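Local coordinates for protein neisseria adhesin A (Neisseria meningitidis, PDB 4CJD) that forms a trimeric autotransporter on the bacterial surface that probably attaches to human epithelial cells and promotes uptake of the bacterium, at residues 30-35 against 49-54; 13-18 against 37-42; 25-30 against 63-68. All coordinates share one frame; numbering follows the deposited sequence.

All three contacts belong to the head region. Contacts 1 and 2 lie at the surface: contact 1 closes a hairpin-bearing excursion of the chain on itself, at the base of the hairpin 35-40/43-48, with backbone bonds and a small apolar patch, whereas contact 2 lays the hairpin's first strand on helix 9-28 mainly through aliphatic side chains, with no direct hydrogen bond between the segments. Contact 3 is more buried and joins the end of that same helix to the start of helix 64-113 by backbone bonds and a lysine that also pairs with a neighbouring subunit. Contacts 1 and 3 share Phe30. Contacts 2 and 3 reach neighbouring subunits, while contact 1 stays within its own chain.

Contact 1 (30-35 against 49-54); sequences FKVGDT and ATEDDV
Gly33 and Asp34 hold Ala49 by backbone bonds on both of its polar sides. Gly33 N donates to Ala49 O over 2.8 Å, and Ala49 N donates to Asp34 O over 2.7 Å in an almost straight bond (172° at the hydrogen). This pairing sits on a type II turn from Lys31 to Asp34, where Gly33 supplies the positive phi that the third position of such a turn favours. Asp34 braces the turn with its carboxylate: OD1 forms a salt bridge with Lys31 NZ at 3.0 Å on its syn lone pair, while the backbone N of Lys31 meets OD2 from above the carboxylate plane. Across from it, Thr50 is the N-cap of helix 51-56. Its backbone N donates to the anti lone pair of Asp53 OD2 at 2.9 Å, and Asp53 OD1 has a salt bridge with Arg47.

The apolar part is led by Phe30. A chi1 of 66° puts CG between the backbone N and the carbonyl carbon, and from there the ring reaches across so that CE2 touches Val54 CG2 at 3.7 Å. Ala49 CB, small enough to fit beside the ring, lies near its edge, 3.9 Å from CD2, and Val32 CG2 packs 4.0 Å from Val54 CG2.

Two polar atoms also meet carbon here: Asp53 O lies at the rim of the Phe30 ring, in its plane, and Glu51 OE1, on a bent chain, comes 3.2 Å from Val32 CG2.

Ile36 of strand 35-40 packs under Ala49 and Asp53, so the contact closes the base of the hairpin formed with strand 43-48, just after helix 9-28 and at the start of helix 51-56.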
loop_
_atom_site.group_PDB
_atom_site.type_symbol
_atom_site.label_atom_id
_atom_site.label_comp_id
_atom_site.label_asym_id
_atom_site.label_seq_id
_atom_site.Cartn_x
_atom_site.Cartn_y
_atom_site.Cartn_z
ATOM N N PHE A 30 8.015 -22.780 23.751
ATOM C CA PHE A 30 8.529 -24.097 24.107
ATOM C C PHE A 30 8.608 -24.948 22.856
ATOM O O PHE A 30 8.099 -24.578 21.765
ATOM C CB PHE A 30 7.659 -24.786 25.183
ATOM C CG PHE A 30 6.266 -25.137 24.691
ATOM C CD1 PHE A 30 5.275 -24.149 24.622
ATOM C CD2 PHE A 30 5.956 -26.435 24.278
ATOM C CE1 PHE A 30 3.985 -24.446 24.162
ATOM C CE2 PHE A 30 4.656 -26.761 23.804
ATOM C CZ PHE A 30 3.662 -25.765 23.768
ATOM N N LYS A 31 9.278 -26.078 22.984
ATOM C CA LYS A 31 9.496 -26.934 21.822
ATOM C C LYS A 31 9.348 -28.370 22.220
ATOM O O LYS A 31 9.277 -28.697 23.425
ATOM C CB LYS A 31 10.879 -26.695 21.253
ATOM C CG LYS A 31 12.001 -27.170 22.171
ATOM C CD LYS A 31 13.352 -26.702 21.576
ATOM C CE LYS A 31 14.532 -27.237 22.311
ATOM N NZ LYS A 31 14.566 -26.792 23.718
ATOM N N VAL A 32 9.330 -29.246 21.211
ATOM C CA VAL A 32 9.176 -30.658 21.458
ATOM C C VAL A 32 10.277 -31.100 22.405
ATOM O O VAL A 32 11.468 -30.750 22.239
ATOM C CB VAL A 32 9.211 -31.487 20.161
ATOM C CG1 VAL A 32 9.209 -33.043 20.478
ATOM C CG2 VAL A 32 8.034 -31.086 19.203
ATOM N N GLY A 33 9.856 -31.826 23.429
ATOM C CA GLY A 33 10.771 -32.340 24.417
ATOM C C GLY A 33 10.978 -31.469 25.641
ATOM O O GLY A 33 11.544 -31.941 26.633
ATOM N N ASP A 34 10.553 -30.204 25.584
ATOM C CA ASP A 34 10.540 -29.377 26.797
ATOM C C ASP A 34 9.563 -29.955 27.837
ATOM O O ASP A 34 8.526 -30.513 27.489
ATOM C CB ASP A 34 10.146 -27.938 26.505
ATOM C CG ASP A 34 11.211 -27.166 25.752
ATOM O OD1 ASP A 34 12.304 -27.677 25.465
ATOM O OD2 ASP A 34 10.914 -26.039 25.402
ATOM N N THR A 35 9.890 -29.817 29.114
ATOM C CA THR A 35 8.987 -30.310 30.142
ATOM C C THR A 35 7.788 -29.381 30.249
ATOM O O THR A 35 7.918 -28.143 30.258
ATOM C CB THR A 35 9.677 -30.407 31.526
ATOM O OG1 THR A 35 10.878 -31.160 31.396
ATOM C CG2 THR A 35 8.753 -31.097 32.577
ATOM N N ALA A 49 6.775 -32.192 26.376
ATOM C CA ALA A 49 5.991 -31.656 25.259
ATOM C C ALA A 49 6.142 -32.540 23.997
ATOM O O ALA A 49 7.260 -32.891 23.597
ATOM C CB ALA A 49 6.403 -30.243 24.968
ATOM N N THR A 50 5.016 -32.925 23.403
ATOM C CA THR A 50 5.001 -33.640 22.145
ATOM C C THR A 50 4.721 -32.647 21.045
ATOM O O THR A 50 4.334 -31.517 21.322
ATOM C CB THR A 50 3.894 -34.680 22.076
ATOM O OG1 THR A 50 2.644 -33.964 22.109
ATOM C CG2 THR A 50 3.993 -35.691 23.239
ATOM N N GLU A 51 4.808 -33.080 19.798
ATOM C CA GLU A 51 4.415 -32.203 18.708
ATOM C C GLU A 51 2.901 -31.831 18.797
ATOM O O GLU A 51 2.543 -30.721 18.423
ATOM C CB GLU A 51 4.794 -32.854 17.379
ATOM C CG GLU A 51 4.424 -32.053 16.121
ATOM C CD GLU A 51 5.067 -30.658 16.033
ATOM O OE1 GLU A 51 6.070 -30.357 16.729
ATOM O OE2 GLU A 51 4.549 -29.848 15.235
ATOM N N ASP A 52 2.036 -32.716 19.333
ATOM C CA ASP A 52 0.635 -32.375 19.520
ATOM C C ASP A 52 0.497 -31.161 20.448
ATOM O O ASP A 52 -0.343 -30.318 20.208
ATOM C CB ASP A 52 -0.190 -33.517 20.129
ATOM C CG ASP A 52 -0.445 -34.685 19.165
ATOM O OD1 ASP A 52 -0.363 -34.519 17.933
ATOM O OD2 ASP A 52 -0.748 -35.789 19.678
ATOM N N ASP A 53 1.269 -31.122 21.540
ATOM C CA ASP A 53 1.216 -29.996 22.475
ATOM C C ASP A 53 1.651 -28.719 21.824
ATOM O O ASP A 53 1.105 -27.650 22.088
ATOM C CB ASP A 53 2.118 -30.197 23.684
ATOM C CG ASP A 53 1.692 -31.326 24.547
ATOM O OD1 ASP A 53 0.544 -31.305 25.019
ATOM O OD2 ASP A 53 2.516 -32.245 24.750
ATOM N N VAL A 54 2.677 -28.828 21.008
ATOM C CA VAL A 54 3.174 -27.680 20.284
ATOM C C VAL A 54 2.102 -27.134 19.329
ATOM O O VAL A 54 1.840 -25.929 19.308
ATOM C CB VAL A 54 4.444 -28.023 19.514
ATOM C CG1 VAL A 54 4.692 -26.971 18.404
ATOM C CG2 VAL A 54 5.653 -28.147 20.490
#

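Contact 2 (13-18 against 37-42); sequences AKAALV and YDIENG. Unlike the reference sequence in segment 37-42: Glu40 (reference Asn).
Tyr37 meets Val18 through its CB and backbone carbonyl, while its ring leads off beyond the helix segment to pack edge-to-face with the ring of Tyr21, about one turn beyond Val18 on helix 9-28. The peptide linking Tyr37 and Asp38 is touched by Val18 CG1, which lies 3.8 Å from Tyr37 O and 3.8 Å from Asp38 CA. Asn22 ND2 donates to both Tyr37 O and Val18 O, a polar bridge between strand and helix.

Val18 and Ile39 carry the rest. Val18 CG2, beside its own backbone N, meets Ile39 CD1 at 3.8 Å. From there Ile39 CD1 bends towards the helix backbone, 3.7 Å from Lys14 O and 3.9 Å from Ala15 CA, a reach made possible by chi2 near -80°. Branching suits Val18 because CG1 can meet the strand backbone while CG2 meets Ile39, and the small Ala15 lets the isoleucine come close to the helix. Lys14 lays its CD 4.0 Å from Gly42 O, but its NZ goes to a salt bridge with Asp10 and a hydrogen bond to Gln43 OE1.

The axes of helix segment 13-18 and strand segment 37-40 run nearly antiparallel, at 157°, and approach to 8.3 Å. Pro44 of strand 43-48 packs on Lys14 and Val18, while Ala13 and Ala16 turn to the other subunits of the trimer.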
loop_
_atom_site.group_PDB
_atom_site.type_symbol
_atom_site.label_atom_id
_atom_site.label_comp_id
_atom_site.label_asym_id
_atom_site.label_seq_id
_atom_site.Cartn_x
_atom_site.Cartn_y
_atom_site.Cartn_z
ATOM N N ALA A 13 2.925 -22.665 47.481
ATOM C CA ALA A 13 4.236 -22.381 46.909
ATOM C C ALA A 13 4.456 -23.176 45.624
ATOM O O ALA A 13 4.955 -22.647 44.642
ATOM C CB ALA A 13 5.330 -22.686 47.919
ATOM N N LYS A 14 4.082 -24.455 45.646
ATOM C CA LYS A 14 4.300 -25.333 44.484
ATOM C C LYS A 14 3.383 -24.963 43.342
ATOM O O LYS A 14 3.769 -25.007 42.180
ATOM C CB LYS A 14 4.108 -26.801 44.900
ATOM C CG LYS A 14 5.285 -27.317 45.723
ATOM C CD LYS A 14 4.975 -28.609 46.466
ATOM C CE LYS A 14 6.263 -29.349 46.797
ATOM N NZ LYS A 14 6.015 -30.450 47.797
ATOM N N ALA A 15 2.162 -24.563 43.677
ATOM C CA ALA A 15 1.227 -24.139 42.652
ATOM C C ALA A 15 1.701 -22.827 42.025
ATOM O O ALA A 15 1.559 -22.607 40.826
ATOM C CB ALA A 15 -0.186 -23.987 43.244
ATOM N N ALA A 16 2.268 -21.948 42.844
ATOM C CA ALA A 16 2.847 -20.707 42.312
ATOM C C ALA A 16 4.043 -21.009 41.397
ATOM O O ALA A 16 4.161 -20.480 40.283
ATOM C CB ALA A 16 3.256 -19.770 43.478
ATOM N N LEU A 17 4.925 -21.890 41.838
ATOM C CA LEU A 17 6.084 -22.223 41.008
ATOM C C LEU A 17 5.656 -22.807 39.668
ATOM O O LEU A 17 6.128 -22.371 38.603
ATOM C CB LEU A 17 7.008 -23.184 41.728
ATOM C CG LEU A 17 8.414 -23.262 41.131
ATOM C CD1 LEU A 17 9.029 -21.852 41.184
ATOM C CD2 LEU A 17 9.221 -24.276 41.953
ATOM N N VAL A 18 4.705 -23.734 39.696
ATOM C CA VAL A 18 4.207 -24.292 38.443
ATOM C C VAL A 18 3.534 -23.227 37.573
ATOM O O VAL A 18 3.711 -23.221 36.347
ATOM C CB VAL A 18 3.210 -25.482 38.709
ATOM C CG1 VAL A 18 2.409 -25.800 37.490
ATOM C CG2 VAL A 18 3.973 -26.734 39.143
ATOM N N TYR A 37 4.715 -28.678 32.897
ATOM C CA TYR A 37 4.378 -28.972 34.295
ATOM C C TYR A 37 2.930 -28.631 34.613
ATOM O O TYR A 37 2.383 -27.643 34.125
ATOM C CB TYR A 37 5.261 -28.183 35.263
ATOM C CG TYR A 37 6.680 -28.641 35.401
ATOM C CD1 TYR A 37 7.018 -29.689 36.258
ATOM C CD2 TYR A 37 7.694 -28.005 34.707
ATOM C CE1 TYR A 37 8.346 -30.110 36.392
ATOM C CE2 TYR A 37 9.018 -28.400 34.845
ATOM C CZ TYR A 37 9.335 -29.438 35.694
ATOM O OH TYR A 37 10.653 -29.811 35.795
ATOM N N ASP A 38 2.331 -29.449 35.462
ATOM C CA ASP A 38 1.070 -29.114 36.098
ATOM C C ASP A 38 1.137 -29.587 37.536
ATOM O O ASP A 38 2.178 -30.041 38.006
ATOM C CB ASP A 38 -0.120 -29.729 35.369
ATOM C CG ASP A 38 -0.171 -31.257 35.483
ATOM O OD1 ASP A 38 0.804 -31.901 35.944
ATOM O OD2 ASP A 38 -1.216 -31.819 35.095
ATOM N N ILE A 39 0.019 -29.453 38.227
ATOM C CA ILE A 39 -0.072 -29.830 39.615
ATOM C C ILE A 39 -0.982 -31.038 39.694
ATOM O O ILE A 39 -2.069 -31.027 39.110
ATOM C CB ILE A 39 -0.641 -28.685 40.465
ATOM C CG1 ILE A 39 0.398 -27.575 40.655
ATOM C CG2 ILE A 39 -1.137 -29.224 41.797
ATOM C CD1 ILE A 39 1.438 -27.896 41.746
ATOM N N GLU A 40 -0.528 -32.077 40.391
ATOM C CA GLU A 40 -1.318 -33.284 40.597
ATOM C C GLU A 40 -1.116 -33.788 42.026
ATOM O O GLU A 40 0.023 -33.928 42.491
ATOM C CB GLU A 40 -0.932 -34.364 39.585
ATOM C CG GLU A 40 -1.262 -34.004 38.148
ATOM C CD GLU A 40 -0.627 -34.957 37.150
ATOM O OE1 GLU A 40 -0.171 -36.045 37.584
ATOM O OE2 GLU A 40 -0.581 -34.614 35.941
ATOM N N ASN A 41 -2.218 -34.046 42.726
ATOM C CA ASN A 41 -2.145 -34.383 44.141
ATOM C C ASN A 41 -1.324 -33.315 44.853
ATOM O O ASN A 41 -0.444 -33.633 45.664
ATOM C CB ASN A 41 -1.528 -35.773 44.355
ATOM C CG ASN A 41 -2.165 -36.847 43.481
ATOM O OD1 ASN A 41 -3.268 -36.673 42.955
ATOM N ND2 ASN A 41 -1.470 -37.971 43.329
ATOM N N GLY A 42 -1.570 -32.050 44.494
ATOM C CA GLY A 42 -0.851 -30.927 45.071
ATOM C C GLY A 42 0.658 -30.934 44.858
ATOM O O GLY A 42 1.389 -30.111 45.454
#

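Contact 3 (25-30 against 63-68); sequences QDINGF and GLKEVL
Lys65 climbs along Ile27 and Asn28 at the end of helix 9-28. Its CB and CG pass Ile27 O, CG at 3.5 Å. The extended chain then brings CD to 3.5 Å from Asn28 OD1. At CE the fit is tight, 3.4 Å to Ile27 CG2. NZ donates to Asn28 OD1 at 2.7 Å, in the carbonyl plane and on a lone pair, and between chains it pairs in a salt bridge with Asp26 of the second subunit. Lysine suits this route because its methylenes can lie along Ile27 while the ammonium group reaches both partners.

The two helices meet end to end: two carbonyls near the end of helix 9-28 take the first N-H groups of the coiled-coil helix 64-113, so the helical line carries on although 35 residues intervene. Leu64 N donates to Asp26 O at 2.9 Å, and Lys65 N to Ile27 O at 3.1 Å, nearly straight (175°). A water links Ile27 O to Glu66 N. Gly63, the N-cap, has positive phi and sets its CA against Gly29 N and Asp26 O, where only a residue without a side chain fits. Leu64 packs on Leu64 of the second subunit and Leu68 of the third.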
loop_
_atom_site.group_PDB
_atom_site.type_symbol
_atom_site.label_atom_id
_atom_site.label_comp_id
_atom_site.label_asym_id
_atom_site.label_seq_id
_atom_site.Cartn_x
_atom_site.Cartn_y
_atom_site.Cartn_z
ATOM N N GLN A 25 6.826 -20.191 29.902
ATOM C CA GLN A 25 6.700 -20.812 28.575
ATOM C C GLN A 25 5.809 -20.016 27.619
ATOM O O GLN A 25 6.124 -19.905 26.421
ATOM C CB GLN A 25 6.157 -22.252 28.684
ATOM C CG GLN A 25 7.129 -23.224 29.307
ATOM C CD GLN A 25 6.678 -24.667 29.186
ATOM O OE1 GLN A 25 5.521 -24.998 29.452
ATOM N NE2 GLN A 25 7.594 -25.532 28.798
ATOM N N ASP A 26 4.694 -19.464 28.123
ATOM C CA ASP A 26 3.886 -18.573 27.295
ATOM C C ASP A 26 4.695 -17.414 26.734
ATOM O O ASP A 26 4.555 -17.018 25.557
ATOM C CB ASP A 26 2.693 -17.992 28.076
ATOM C CG ASP A 26 1.552 -18.956 28.172
ATOM O OD1 ASP A 26 1.618 -20.029 27.540
ATOM O OD2 ASP A 26 0.598 -18.643 28.871
ATOM N N ILE A 27 5.545 -16.854 27.570
ATOM C CA ILE A 27 6.313 -15.678 27.133
ATOM C C ILE A 27 7.490 -16.020 26.223
ATOM O O ILE A 27 7.774 -15.321 25.220
ATOM C CB ILE A 27 6.805 -14.881 28.372
ATOM C CG1 ILE A 27 5.608 -14.185 29.048
ATOM C CG2 ILE A 27 7.898 -13.794 28.006
ATOM C CD1 ILE A 27 5.939 -13.738 30.509
ATOM N N ASN A 28 8.169 -17.100 26.551
ATOM C CA ASN A 28 9.440 -17.424 25.876
ATOM C C ASN A 28 9.334 -18.567 24.906
ATOM O O ASN A 28 10.247 -18.797 24.118
ATOM C CB ASN A 28 10.530 -17.753 26.899
ATOM C CG ASN A 28 10.848 -16.561 27.787
ATOM O OD1 ASN A 28 11.321 -15.563 27.310
ATOM N ND2 ASN A 28 10.516 -16.650 29.056
ATOM N N GLY A 29 8.229 -19.303 24.934
ATOM C CA GLY A 29 8.095 -20.342 23.908
ATOM C C GLY A 29 8.423 -21.720 24.452
ATOM O O GLY A 29 9.017 -21.838 25.536
ATOM N N PHE A 30 8.015 -22.780 23.751
ATOM C CA PHE A 30 8.529 -24.097 24.107
ATOM C C PHE A 30 8.608 -24.948 22.856
ATOM O O PHE A 30 8.099 -24.578 21.765
ATOM C CB PHE A 30 7.659 -24.786 25.183
ATOM C CG PHE A 30 6.266 -25.137 24.691
ATOM C CD1 PHE A 30 5.275 -24.149 24.622
ATOM C CD2 PHE A 30 5.956 -26.435 24.278
ATOM C CE1 PHE A 30 3.985 -24.446 24.162
ATOM C CE2 PHE A 30 4.656 -26.761 23.804
ATOM C CZ PHE A 30 3.662 -25.765 23.768
ATOM N N GLY A 63 5.956 -18.546 21.594
ATOM C CA GLY A 63 6.024 -17.602 22.699
ATOM C C GLY A 63 5.747 -16.186 22.279
ATOM O O GLY A 63 5.919 -15.822 21.108
ATOM N N LEU A 64 5.252 -15.377 23.215
ATOM C CA LEU A 64 4.876 -14.001 22.897
ATOM C C LEU A 64 6.048 -13.157 22.347
ATOM O O LEU A 64 5.889 -12.382 21.384
ATOM C CB LEU A 64 4.290 -13.336 24.156
ATOM C CG LEU A 64 3.086 -14.068 24.802
ATOM C CD1 LEU A 64 2.687 -13.392 26.086
ATOM C CD2 LEU A 64 1.890 -14.175 23.878
ATOM N N LYS A 65 7.230 -13.309 22.932
ATOM C CA LYS A 65 8.385 -12.492 22.469
ATOM C C LYS A 65 8.711 -12.760 20.999
ATOM O O LYS A 65 8.897 -11.837 20.211
ATOM C CB LYS A 65 9.650 -12.753 23.334
ATOM C CG LYS A 65 9.507 -12.301 24.845
ATOM C CD LYS A 65 10.919 -12.495 25.627
ATOM C CE LYS A 65 10.892 -12.443 27.189
ATOM N NZ LYS A 65 12.048 -13.124 28.059
ATOM N N GLU A 66 8.763 -14.037 20.626
ATOM C CA GLU A 66 9.086 -14.349 19.264
ATOM C C GLU A 66 8.005 -13.899 18.288
ATOM O O GLU A 66 8.315 -13.479 17.165
ATOM C CB GLU A 66 9.340 -15.865 19.103
ATOM C CG GLU A 66 9.673 -16.239 17.652
ATOM C CD GLU A 66 10.915 -15.528 17.139
ATOM O OE1 GLU A 66 11.739 -15.107 17.965
ATOM O OE2 GLU A 66 11.046 -15.345 15.914
ATOM N N VAL A 67 6.725 -14.027 18.657
ATOM C CA VAL A 67 5.689 -13.552 17.722
ATOM C C VAL A 67 5.837 -12.025 17.568
ATOM O O VAL A 67 5.747 -11.453 16.445
ATOM C CB VAL A 67 4.233 -13.917 18.214
ATOM C CG1 VAL A 67 3.160 -13.329 17.253
ATOM C CG2 VAL A 67 4.067 -15.469 18.290
ATOM N N LEU A 68 6.067 -11.345 18.682
ATOM C CA LEU A 68 6.263 -9.892 18.568
ATOM C C LEU A 68 7.461 -9.563 17.662
ATOM O O LEU A 68 7.380 -8.632 16.846
ATOM C CB LEU A 68 6.440 -9.251 19.942
ATOM C CG LEU A 68 5.152 -9.024 20.740
ATOM C CD1 LEU A 68 5.482 -8.699 22.190
ATOM C CD2 LEU A 68 4.326 -7.929 20.128
HETATM O O HOH W 1 9.048 -16.143 22.467
#